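Local coordinates for protein thermostable monoacylglycerol lipase (Bacillus, PDB 4LHE) that probably hydrolyses monoacylglycerols to glycerol and free fatty acids as a thermostable serine lipase of the alpha/beta hydrolase fold, at residues E63-T68 with T164-Q169. Residues are numbered along the deposited sequence; the frame is centred on the assembly and turned at random.
Sequences EDMERT and TASLLQ
The peptide carbonyl of Met-65 is the flat group at the centre of this contact, and Ser-166 hangs its hydroxyl over one face of it, with OG 3.3 Å from Met-65 O and steeply above the plane. On the other side Thr-68 grips the same oxygen twice, its N-H as part of the helical turn and its OG1 in a 2.7 Å hydrogen bond to Met-65 O that is tilted only 18° from the carbonyl plane. The two carboxylate oxygens of Glu-66 have different partners: OE1 forms a salt bridge to Arg-140, while OE2 accepts a hydrogen bond from water 2, which lies off the plane and in turn accepts from the N-H of Ala-165. Helix 62-67 follows strand 49-52 of the alpha/beta hydrolase sheet, whereas helix 164-179 comes directly after strand 161-163, which pairs antiparallel with strand 141-143, in the insertion between strands 115-119 and 188-193 that probably forms the cap of this closed lipase. The short axes pass 8.6 Å apart at 41°. The side chain of Met-65 starts with CG anti to the backbone N (chi1 168°), 3.3 Å from Ser-166 OG, and the bend at the next bond then brings CE to 3.8 Å from Ser-166 CB; the side chain also touches Phe-29, His-58, Tyr-159 and Pro-163. Cut back to an alanine, it would lose both its CG and CE contacts with Ser-166, and a gap would probably open beside those four residues. Water 1 bridges the helices, 2.7 Å from Ser-166 OG and within hydrogen-bonding distance of the carbonyl oxygens of Glu-66 and Thr-68. Further along, Gln-169 lays its CG beside Thr-68 O at 4.1 Å, and its amide oxygen accepts from the N-H of Phe-70.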
loop_
_atom_site.group_PDB
_atom_site.type_symbol
_atom_site.label_atom_id
_atom_site.label_comp_id
_atom_site.label_asym_id
_atom_site.label_seq_id
_atom_site.Cartn_x
_atom_site.Cartn_y
_atom_site.Cartn_z
ATOM N N GLU A 63 -12.292 3.168 15.736
ATOM C CA GLU A 63 -11.783 3.252 17.108
ATOM C C GLU A 63 -10.592 2.322 17.319
ATOM O O GLU A 63 -9.634 2.676 18.011
ATOM C CB GLU A 63 -12.887 2.913 18.103
ATOM C CG GLU A 63 -13.792 4.080 18.444
ATOM C CD GLU A 63 -15.061 3.609 19.101
ATOM O OE1 GLU A 63 -15.506 2.495 18.756
ATOM O OE2 GLU A 63 -15.601 4.332 19.965
ATOM N N ASP A 64 -10.667 1.134 16.725
ATOM C CA ASP A 64 -9.535 0.217 16.675
ATOM C C ASP A 64 -8.358 0.891 15.990
ATOM O O ASP A 64 -7.249 0.918 16.520
ATOM C CB ASP A 64 -9.917 -1.052 15.910
ATOM C CG ASP A 64 -10.772 -1.999 16.736
ATOM O OD1 ASP A 64 -10.846 -1.825 17.972
ATOM O OD2 ASP A 64 -11.370 -2.923 16.151
ATOM N N MET A 65 -8.611 1.427 14.802
ATOM C CA MET A 65 -7.624 2.214 14.070
ATOM C C MET A 65 -6.964 3.279 14.950
ATOM O O MET A 65 -5.741 3.450 14.933
ATOM C CB MET A 65 -8.321 2.895 12.891
ATOM C CG MET A 65 -7.488 3.944 12.226
ATOM S SD MET A 65 -6.518 3.203 10.924
ATOM C CE MET A 65 -6.138 4.669 9.971
ATOM N N GLU A 66 -7.777 3.975 15.738
ATOM C CA GLU A 66 -7.311 5.109 16.537
ATOM C C GLU A 66 -6.205 4.756 17.528
ATOM O O GLU A 66 -5.295 5.555 17.760
ATOM C CB GLU A 66 -8.491 5.732 17.286
ATOM C CG GLU A 66 -8.084 6.848 18.215
ATOM C CD GLU A 66 -9.257 7.657 18.696
ATOM O OE1 GLU A 66 -10.325 7.075 18.999
ATOM O OE2 GLU A 66 -9.098 8.886 18.769
ATOM N N ARG A 67 -6.261 3.560 18.104
ATOM C CA ARG A 67 -5.279 3.198 19.132
ATOM C C ARG A 67 -3.986 2.588 18.573
ATOM O O ARG A 67 -3.004 2.449 19.304
ATOM C CB ARG A 67 -5.905 2.301 20.218
ATOM C CG ARG A 67 -6.228 0.872 19.801
ATOM C CD ARG A 67 -6.387 -0.067 21.014
ATOM N NE ARG A 67 -7.714 -0.012 21.641
ATOM C CZ ARG A 67 -8.010 -0.542 22.830
ATOM N NH1 ARG A 67 -7.083 -1.165 23.550
ATOM N NH2 ARG A 67 -9.242 -0.443 23.312
ATOM N N THR A 68 -3.979 2.234 17.285
ATOM C CA THR A 68 -2.774 1.696 16.657
ATOM C C THR A 68 -1.771 2.787 16.331
ATOM O O THR A 68 -2.143 3.953 16.145
ATOM C CB THR A 68 -3.075 0.949 15.345
ATOM O OG1 THR A 68 -3.564 1.878 14.359
ATOM C CG2 THR A 68 -4.087 -0.143 15.580
ATOM N N THR A 164 -7.603 11.455 13.976
ATOM C CA THR A 164 -6.554 12.399 13.639
ATOM C C THR A 164 -5.266 11.973 14.308
ATOM O O THR A 164 -4.173 12.337 13.871
ATOM C CB THR A 164 -6.946 13.859 13.971
ATOM O OG1 THR A 164 -6.930 14.061 15.383
ATOM C CG2 THR A 164 -8.323 14.145 13.464
ATOM N N ALA A 165 -5.395 11.168 15.356
ATOM C CA ALA A 165 -4.232 10.545 15.963
ATOM C C ALA A 165 -3.532 9.650 14.929
ATOM O O ALA A 165 -2.304 9.535 14.933
ATOM C CB ALA A 165 -4.650 9.733 17.166
ATOM N N SER A 166 -4.321 9.013 14.057
ATOM C CA SER A 166 -3.782 8.127 13.016
ATOM C C SER A 166 -3.055 8.911 11.939
ATOM O O SER A 166 -2.039 8.462 11.408
ATOM C CB SER A 166 -4.904 7.293 12.374
ATOM O OG SER A 166 -5.356 6.287 13.257
ATOM N N LEU A 167 -3.586 10.077 11.600
ATOM C CA LEU A 167 -2.925 10.934 10.625
ATOM C C LEU A 167 -1.533 11.326 11.084
ATOM O O LEU A 167 -0.610 11.365 10.278
ATOM C CB LEU A 167 -3.765 12.171 10.337
ATOM C CG LEU A 167 -5.022 11.864 9.532
ATOM C CD1 LEU A 167 -5.895 13.092 9.446
ATOM C CD2 LEU A 167 -4.637 11.399 8.143
ATOM N N LEU A 168 -1.385 11.606 12.379
ATOM C CA LEU A 168 -0.085 11.936 12.947
ATOM C C LEU A 168 0.867 10.773 12.715
ATOM O O LEU A 168 2.028 10.974 12.320
ATOM C CB LEU A 168 -0.200 12.215 14.454
ATOM C CG LEU A 168 -0.420 13.636 14.982
ATOM C CD1 LEU A 168 -0.154 14.696 13.927
ATOM C CD2 LEU A 168 -1.802 13.803 15.579
ATOM N N GLN A 169 0.369 9.559 12.959
ATOM C CA GLN A 169 1.173 8.345 12.816
ATOM C C GLN A 169 1.619 8.172 11.371
ATOM O O GLN A 169 2.781 7.831 11.099
ATOM C CB GLN A 169 0.374 7.119 13.269
ATOM C CG GLN A 169 0.114 7.061 14.770
ATOM C CD GLN A 169 1.351 6.686 15.565
ATOM O OE1 GLN A 169 2.240 6.004 15.060
ATOM N NE2 GLN A 169 1.411 7.124 16.826
HETATM O O HOH W 1 -3.705 6.069 15.397
HETATM O O HOH W 2 -7.701 11.015 16.883
#